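Local coordinates for protein ATP synthase epsilon chain (Caldalkalibacillus thermarum TA2.A1, PDB 5IK2) that probably serves as the epsilon subunit of a proton-driven rotary ATP synthase, which makes ATP from ADP, and can itself bind ATP, at residues T3-D7 and G18-V23; K46-V50 and V126-V130; H100-L104 and H117-L121. The protein carries 2 engineered substitutions. All blocks are in the same frame, centred on the assembly; numbering follows the deposited sequence.

All three contacts are partly buried. Interaction 2 lies nearest the centre of the chain, and interactions 1 and 3 lie on opposite sides of that centre. Interactions 1 and 2 share the beta-sandwich. Strands 19-26 and 48-54 are neighbours in it, and V23 of interaction 1 packs on V50 of interaction 2. Interaction 1 holds two strands together by backbone hydrogen bonds, with buried valines and an alanine on one face and polar side chains on the other. Interaction 2 sets helix 114-133 against strand 48-54 without any hydrogen bond. Interaction 3 uses the same helix, about 15 Å away between centres, and pairs it with helix 90-104 through a histidine pair and leucines.

Interaction 1 of 3, residues T3-D7 and G18-V23; sequences TVQVD and GEADIV
V4 and A20 form a hydrogen-bonded pair of an antiparallel beta ladder in the N-terminal beta-sandwich. Both backbone amides and both carbonyls of this pair are used. V4 N donates to A20 O at 3.0 Å, and A20 N returns a nearly straight bond to V4 O at 2.9 Å (173° at the hydrogen). E19 CA adds a CH contact to V4 O. Two residues along, V6 N reaches G18 O at 2.9 Å, while the return bond from G18 N to V6 O is weak. The backbone angles of G18 would jam a CB against the preceding carbonyl, so glycine suits this corner. Q5 and E19 form the non-hydrogen-bonded pair between these two. The other backbone edge of Q5 is bonded to V75 of strand 74-79, and E19 O accepts a bond from Q54 NE2.

On the Q5 and E19 face, the bent Q5 chain brings OE1 to 3.2 Å from E19 CG. The Q5 amide plane lies 16° from that of the E19 carboxylate. T3 OG1 sits beside that carboxylate, 3.5 Å from E19 CD.

Past A20, the D21 carboxylate is held through OD2 by the backbone N of G55. The face that carries V4, A20 and V6 is apolar and buried. There V6 CG2 meets two methyls, V23 CG2 at 3.4 Å and A20 CB at 3.7 Å.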
loop_
_atom_site.group_PDB
_atom_site.type_symbol
_atom_site.label_atom_id
_atom_site.label_comp_id
_atom_site.label_asym_id
_atom_site.label_seq_id
_atom_site.Cartn_x
_atom_site.Cartn_y
_atom_site.Cartn_z
ATOM N N THR H 3 11.589 -20.753 74.080
ATOM C CA THR H 3 11.085 -21.174 72.735
ATOM C C THR H 3 12.201 -21.781 71.879
ATOM O O THR H 3 13.372 -21.775 72.270
ATOM C CB THR H 3 10.445 -19.990 71.968
ATOM O OG1 THR H 3 11.439 -19.002 71.668
ATOM C CG2 THR H 3 9.325 -19.353 72.780
ATOM N N VAL H 4 11.820 -22.312 70.718
ATOM C CA VAL H 4 12.766 -22.855 69.736
ATOM C C VAL H 4 12.321 -22.468 68.323
ATOM O O VAL H 4 11.124 -22.467 68.029
ATOM C CB VAL H 4 12.910 -24.394 69.872
ATOM C CG1 VAL H 4 11.606 -25.121 69.548
ATOM C CG2 VAL H 4 14.052 -24.911 69.004
ATOM N N GLN H 5 13.285 -22.141 67.462
ATOM C CA GLN H 5 12.997 -21.734 66.081
ATOM C C GLN H 5 12.571 -22.964 65.271
ATOM O O GLN H 5 13.218 -24.012 65.349
ATOM C CB GLN H 5 14.221 -21.056 65.446
ATOM C CG GLN H 5 13.927 -20.244 64.186
ATOM C CD GLN H 5 13.294 -18.882 64.466
ATOM O OE1 GLN H 5 13.752 -18.132 65.334
ATOM N NE2 GLN H 5 12.247 -18.547 63.712
ATOM N N VAL H 6 11.482 -22.827 64.512
ATOM C CA VAL H 6 10.895 -23.930 63.742
ATOM C C VAL H 6 10.787 -23.539 62.273
ATOM O O VAL H 6 10.325 -22.442 61.960
ATOM C CB VAL H 6 9.475 -24.295 64.237
ATOM C CG1 VAL H 6 8.991 -25.593 63.592
ATOM C CG2 VAL H 6 9.435 -24.408 65.754
ATOM N N ASP H 7 11.203 -24.445 61.387
ATOM C CA ASP H 7 11.028 -24.290 59.940
ATOM C C ASP H 7 10.345 -25.529 59.362
ATOM O O ASP H 7 10.880 -26.634 59.464
ATOM C CB ASP H 7 12.384 -24.090 59.242
ATOM C CG ASP H 7 12.954 -22.683 59.414
ATOM O OD1 ASP H 7 12.281 -21.788 59.966
ATOM O OD2 ASP H 7 14.104 -22.470 58.981
ATOM N N GLY H 18 9.065 -19.299 62.549
ATOM C CA GLY H 18 8.779 -18.646 63.831
ATOM C C GLY H 18 9.306 -19.407 65.031
ATOM O O GLY H 18 9.764 -20.543 64.904
ATOM N N GLU H 19 9.238 -18.766 66.195
ATOM C CA GLU H 19 9.646 -19.377 67.459
ATOM C C GLU H 19 8.430 -19.960 68.171
ATOM O O GLU H 19 7.456 -19.246 68.417
ATOM C CB GLU H 19 10.338 -18.349 68.352
ATOM C CG GLU H 19 11.699 -17.919 67.832
ATOM C CD GLU H 19 12.535 -17.227 68.889
ATOM O OE1 GLU H 19 12.059 -16.221 69.461
ATOM O OE2 GLU H 19 13.668 -17.691 69.147
ATOM N N ALA H 20 8.502 -21.251 68.502
ATOM C CA ALA H 20 7.387 -21.990 69.101
ATOM C C ALA H 20 7.712 -22.471 70.515
ATOM O O ALA H 20 8.868 -22.744 70.838
ATOM C CB ALA H 20 7.031 -23.178 68.227
ATOM N N ASP H 21 6.675 -22.579 71.345
ATOM C CA ASP H 21 6.801 -23.146 72.689
ATOM C C ASP H 21 6.981 -24.656 72.612
ATOM O O ASP H 21 7.846 -25.218 73.283
ATOM C CB ASP H 21 5.567 -22.820 73.540
ATOM C CG ASP H 21 5.436 -21.339 73.839
ATOM O OD1 ASP H 21 6.420 -20.728 74.302
ATOM O OD2 ASP H 21 4.342 -20.783 73.625
ATOM N N ILE H 22 6.147 -25.299 71.796
ATOM C CA ILE H 22 6.223 -26.739 71.546
ATOM C C ILE H 22 5.757 -27.056 70.119
ATOM O O ILE H 22 4.853 -26.400 69.598
ATOM C CB ILE H 22 5.401 -27.534 72.596
ATOM C CG1 ILE H 22 5.558 -29.047 72.392
ATOM C CG2 ILE H 22 3.927 -27.137 72.576
ATOM C CD1 ILE H 22 5.129 -29.875 73.586
ATOM N N VAL H 23 6.390 -28.055 69.503
ATOM C CA VAL H 23 6.038 -28.532 68.162
ATOM C C VAL H 23 5.544 -29.975 68.275
ATOM O O VAL H 23 6.333 -30.888 68.530
ATOM C CB VAL H 23 7.248 -28.459 67.200
ATOM C CG1 VAL H 23 6.873 -28.962 65.806
ATOM C CG2 VAL H 23 7.781 -27.035 67.127
#

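Interaction 2 of 3, residues K46-V50 and V126-V130; sequences KTAPV and VRLQV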
loop_
_atom_site.group_PDB
_atom_site.type_symbol
_atom_site.label_atom_id
_atom_site.label_comp_id
_atom_site.label_asym_id
_atom_site.label_seq_id
_atom_site.Cartn_x
_atom_site.Cartn_y
_atom_site.Cartn_z
ATOM N N LYS H 46 4.560 -39.608 60.026
ATOM C CA LYS H 46 3.366 -40.068 59.324
ATOM C C LYS H 46 2.695 -38.871 58.668
ATOM O O LYS H 46 2.869 -37.734 59.116
ATOM C CB LYS H 46 2.380 -40.734 60.287
ATOM C CG LYS H 46 2.889 -42.015 60.923
ATOM C CD LYS H 46 1.870 -42.585 61.898
ATOM C CE LYS H 46 2.371 -43.872 62.534
ATOM N NZ LYS H 46 1.384 -44.454 63.485
ATOM N N THR H 47 1.936 -39.130 57.606
ATOM C CA THR H 47 1.125 -38.098 56.969
ATOM C C THR H 47 0.041 -37.689 57.964
ATOM O O THR H 47 -0.897 -38.447 58.216
ATOM C CB THR H 47 0.511 -38.591 55.644
ATOM O OG1 THR H 47 1.562 -38.867 54.711
ATOM C CG2 THR H 47 -0.428 -37.547 55.039
ATOM N N ALA H 48 0.206 -36.501 58.545
ATOM C CA ALA H 48 -0.660 -36.016 59.619
ATOM C C ALA H 48 -0.496 -34.502 59.818
ATOM O O ALA H 48 0.431 -33.905 59.260
ATOM C CB ALA H 48 -0.339 -36.758 60.909
ATOM N N PRO H 49 -1.402 -33.870 60.597
ATOM C CA PRO H 49 -1.206 -32.454 60.927
ATOM C C PRO H 49 -0.048 -32.227 61.900
ATOM O O PRO H 49 0.100 -32.984 62.860
ATOM C CB PRO H 49 -2.537 -32.049 61.584
ATOM C CG PRO H 49 -3.511 -33.105 61.198
ATOM C CD PRO H 49 -2.707 -34.360 61.077
ATOM N N VAL H 50 0.764 -31.203 61.635
ATOM C CA VAL H 50 1.805 -30.749 62.563
ATOM C C VAL H 50 1.256 -29.535 63.311
ATOM O O VAL H 50 0.970 -28.508 62.694
ATOM C CB VAL H 50 3.110 -30.369 61.826
ATOM C CG1 VAL H 50 4.158 -29.843 62.807
ATOM C CG2 VAL H 50 3.653 -31.565 61.051
ATOM N N VAL H 126 -5.757 -35.504 55.415
ATOM C CA VAL H 126 -5.028 -34.574 56.289
ATOM C C VAL H 126 -5.205 -33.119 55.832
ATOM O O VAL H 126 -5.323 -32.223 56.669
ATOM C CB VAL H 126 -3.529 -34.957 56.397
ATOM C CG1 VAL H 126 -2.703 -33.861 57.061
ATOM C CG2 VAL H 126 -3.383 -36.255 57.179
ATOM N N ARG H 127 -5.223 -32.893 54.517
ATOM C CA ARG H 127 -5.537 -31.568 53.954
ATOM C C ARG H 127 -6.944 -31.078 54.327
ATOM O O ARG H 127 -7.142 -29.883 54.562
ATOM C CB ARG H 127 -5.368 -31.563 52.427
ATOM C CG ARG H 127 -3.927 -31.406 51.971
ATOM C CD ARG H 127 -3.792 -31.631 50.477
ATOM N NE ARG H 127 -2.447 -31.321 49.988
ATOM C CZ ARG H 127 -2.019 -31.520 48.739
ATOM N NH1 ARG H 127 -2.822 -32.041 47.812
ATOM N NH2 ARG H 127 -0.771 -31.197 48.412
ATOM N N LEU H 128 -7.905 -32.000 54.378
ATOM C CA LEU H 128 -9.279 -31.687 54.789
ATOM C C LEU H 128 -9.399 -31.401 56.291
ATOM O O LEU H 128 -10.139 -30.499 56.685
ATOM C CB LEU H 128 -10.237 -32.816 54.385
ATOM C CG LEU H 128 -10.409 -33.006 52.870
ATOM C CD1 LEU H 128 -10.931 -34.398 52.546
ATOM C CD2 LEU H 128 -11.318 -31.938 52.276
ATOM N N GLN H 129 -8.682 -32.169 57.116
ATOM C CA GLN H 129 -8.636 -31.941 58.574
ATOM C C GLN H 129 -8.119 -30.546 58.940
ATOM O O GLN H 129 -8.702 -29.864 59.786
ATOM C CB GLN H 129 -7.754 -32.988 59.270
ATOM C CG GLN H 129 -8.373 -34.371 59.412
ATOM C CD GLN H 129 -7.401 -35.388 59.995
ATOM O OE1 GLN H 129 -6.627 -35.079 60.904
ATOM N NE2 GLN H 129 -7.441 -36.613 59.474
ATOM N N VAL H 130 -7.023 -30.141 58.301
ATOM C CA VAL H 130 -6.393 -28.839 58.556
ATOM C C VAL H 130 -7.221 -27.685 57.968
ATOM O O VAL H 130 -7.206 -26.578 58.509
ATOM C CB VAL H 130 -4.927 -28.814 58.048
ATOM C CG1 VAL H 130 -4.297 -27.435 58.209
ATOM C CG2 VAL H 130 -4.098 -29.850 58.802
#
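The C-terminal helix packs here against the beta-sandwich, at the start of strand 48-54, in the interface between the two domains of an F1 epsilon subunit. V126 and P49 are central to it. Helix 126-130 runs at 42° to strand 48-50, with the axes 8.0 Å apart at closest approach. The two methyls of V126 lie along the strand backbone. CG1, anti to the backbone N (chi1 168°), lies over the A48-P49 peptide, 3.6 Å from A48 C. CG2 comes to 3.5 Å from T47 O and also touches T47 CG2. One helical turn on, V130 slides past the proline ring, its CG2 3.9 Å from P49 CB. Q129 reaches across the ring at about a right angle and sets OE1 3.7 Å from P49 CG. With an alanine at P49, CG and CD are gone, and Q129 OE1 would probably lose its apolar neighbour and V126 CG1 part of its packing, though V130 CG2 could still meet CB. V126 and V130 also touch A62 of strand 57-64. R127 NH2 forms a salt bridge with E83; both residues bind ATP in this protein, though none is bound to this chain. The packing relies on apolar carbons, with T47 O and Q129 OE1 meeting only carbon atoms across the contact.

Interaction 3 of 3, residues H100-L104 and H117-L121; sequences HETIL and HKRAL
H100 and H117 meet where the two helices of the C-terminal domain pack as an antiparallel helical hairpin. Their ND1 atoms lie 3.4 Å apart in a weak hydrogen bond, in which either nitrogen could be the donor. The rings meet rim to rim, with centroids 5.4 Å apart and planes at 32°. Neither ring covers the face of the other.

Each ring is packed by a side chain from the opposite helix. A120 CB sits over a face of the H100 ring in a CH-pi contact, 3.5 Å from the centroid. It is displaced toward the rim, on the side of NE2 and CD2. I103 lies over one face of the H117 ring, where I103 CG2 is 3.5 Å from H117 CD2 and also touches NE2. H100 CB lies near H117 O and also meets L121 CB.

Leucines continue the contact beside the histidines. L104 and L121 cross at about a right angle, and L104 CD2 meets L121 CD2 at 4.0 Å. The other methyl of L104, CD1, lies against K118 N and CB. K118 touches the other helix through CB, although its chain as a whole leads away.

The helix backbones carry these side chains. Their short segments approach to 9.1 Å and cross at -147°. The helical bonds from L104 N to H100 O and from L121 N to H117 O place each leucine one turn from its histidine. R99 and R123 lie close to H100 and A120 respectively; both bind ATP in this protein, though none is bound to this chain. L121 has its CG anti to the backbone N (chi1 176°), which carries CD1 across to 3.8 Å from E101 CB.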
loop_
_atom_site.group_PDB
_atom_site.type_symbol
_atom_site.label_atom_id
_atom_site.label_comp_id
_atom_site.label_asym_id
_atom_site.label_seq_id
_atom_site.Cartn_x
_atom_site.Cartn_y
_atom_site.Cartn_z
ATOM N N HIS H 100 -9.159 -41.869 45.406
ATOM C CA HIS H 100 -8.243 -42.866 45.970
ATOM C C HIS H 100 -8.908 -43.877 46.909
ATOM O O HIS H 100 -8.495 -45.033 46.938
ATOM C CB HIS H 100 -7.061 -42.181 46.670
ATOM C CG HIS H 100 -6.186 -41.400 45.738
ATOM N ND1 HIS H 100 -5.634 -41.953 44.602
ATOM C CD2 HIS H 100 -5.766 -40.114 45.770
ATOM C CE1 HIS H 100 -4.916 -41.041 43.974
ATOM N NE2 HIS H 100 -4.979 -39.915 44.662
ATOM N N GLU H 101 -9.927 -43.455 47.659
ATOM C CA GLU H 101 -10.616 -44.358 48.594
ATOM C C GLU H 101 -11.469 -45.420 47.883
ATOM O O GLU H 101 -11.534 -46.561 48.343
ATOM C CB GLU H 101 -11.447 -43.570 49.624
ATOM C CG GLU H 101 -12.794 -43.039 49.140
ATOM C CD GLU H 101 -13.433 -42.052 50.107
ATOM O OE1 GLU H 101 -14.384 -41.357 49.697
ATOM O OE2 GLU H 101 -12.995 -41.971 51.276
ATOM N N THR H 102 -12.112 -45.046 46.774
ATOM C CA THR H 102 -12.929 -45.985 45.988
ATOM C C THR H 102 -12.075 -46.996 45.209
ATOM O O THR H 102 -12.490 -48.143 45.030
ATOM C CB THR H 102 -13.878 -45.258 45.012
ATOM O OG1 THR H 102 -13.123 -44.410 44.141
ATOM C CG2 THR H 102 -14.909 -44.425 45.774
ATOM N N ILE H 103 -10.898 -46.566 44.748
ATOM C CA ILE H 103 -9.912 -47.470 44.133
ATOM C C ILE H 103 -9.330 -48.429 45.181
ATOM O O ILE H 103 -9.191 -49.625 44.918
ATOM C CB ILE H 103 -8.766 -46.691 43.430
ATOM C CG1 ILE H 103 -9.311 -45.895 42.236
ATOM C CG2 ILE H 103 -7.663 -47.635 42.947
ATOM C CD1 ILE H 103 -8.366 -44.834 41.706
ATOM N N LEU H 104 -8.999 -47.896 46.359
ATOM C CA LEU H 104 -8.388 -48.676 47.447
ATOM C C LEU H 104 -9.292 -49.799 47.973
ATOM O O LEU H 104 -8.795 -50.851 48.375
ATOM C CB LEU H 104 -7.984 -47.756 48.608
ATOM C CG LEU H 104 -6.966 -48.302 49.613
ATOM C CD1 LEU H 104 -5.561 -48.266 49.027
ATOM C CD2 LEU H 104 -7.023 -47.515 50.915
ATOM N N HIS H 117 -1.800 -45.191 46.245
ATOM C CA HIS H 117 -3.161 -44.695 46.494
ATOM C C HIS H 117 -3.433 -44.421 47.979
ATOM O O HIS H 117 -4.104 -43.441 48.312
ATOM C CB HIS H 117 -4.217 -45.668 45.945
ATOM C CG HIS H 117 -4.197 -45.815 44.453
ATOM N ND1 HIS H 117 -4.051 -44.747 43.594
ATOM C CD2 HIS H 117 -4.336 -46.910 43.666
ATOM C CE1 HIS H 117 -4.080 -45.178 42.346
ATOM N NE2 HIS H 117 -4.253 -46.486 42.362
ATOM N N LYS H 118 -2.922 -45.281 48.861
ATOM C CA LYS H 118 -3.125 -45.127 50.308
ATOM C C LYS H 118 -2.432 -43.877 50.860
ATOM O O LYS H 118 -3.000 -43.174 51.697
ATOM C CB LYS H 118 -2.646 -46.370 51.068
ATOM C CG LYS H 118 -3.100 -46.420 52.521
ATOM C CD LYS H 118 -2.728 -47.736 53.182
ATOM C CE LYS H 118 -3.209 -47.783 54.623
ATOM N NZ LYS H 118 -2.807 -49.044 55.308
ATOM N N ARG H 119 -1.211 -43.616 50.392
ATOM C CA ARG H 119 -0.477 -42.396 50.758
ATOM C C ARG H 119 -1.136 -41.135 50.188
ATOM O O ARG H 119 -1.197 -40.108 50.867
ATOM C CB ARG H 119 0.994 -42.482 50.323
ATOM C CG ARG H 119 1.828 -43.407 51.200
ATOM C CD ARG H 119 3.293 -43.434 50.790
ATOM N NE ARG H 119 3.517 -44.211 49.569
ATOM C CZ ARG H 119 4.713 -44.491 49.041
ATOM N NH1 ARG H 119 5.841 -44.064 49.611
ATOM N NH2 ARG H 119 4.782 -45.212 47.922
ATOM N N ALA H 120 -1.630 -41.223 48.951
ATOM C CA ALA H 120 -2.379 -40.124 48.321
ATOM C C ALA H 120 -3.728 -39.858 49.008
ATOM O O ALA H 120 -4.172 -38.710 49.080
ATOM C CB ALA H 120 -2.586 -40.402 46.838
ATOM N N LEU H 121 -4.373 -40.919 49.497
ATOM C CA LEU H 121 -5.595 -40.798 50.306
ATOM C C LEU H 121 -5.317 -40.108 51.647
ATOM O O LEU H 121 -6.095 -39.255 52.079
ATOM C CB LEU H 121 -6.225 -42.179 50.546
ATOM C CG LEU H 121 -7.465 -42.276 51.444
ATOM C CD1 LEU H 121 -8.586 -41.381 50.938
ATOM C CD2 LEU H 121 -7.931 -43.721 51.543
#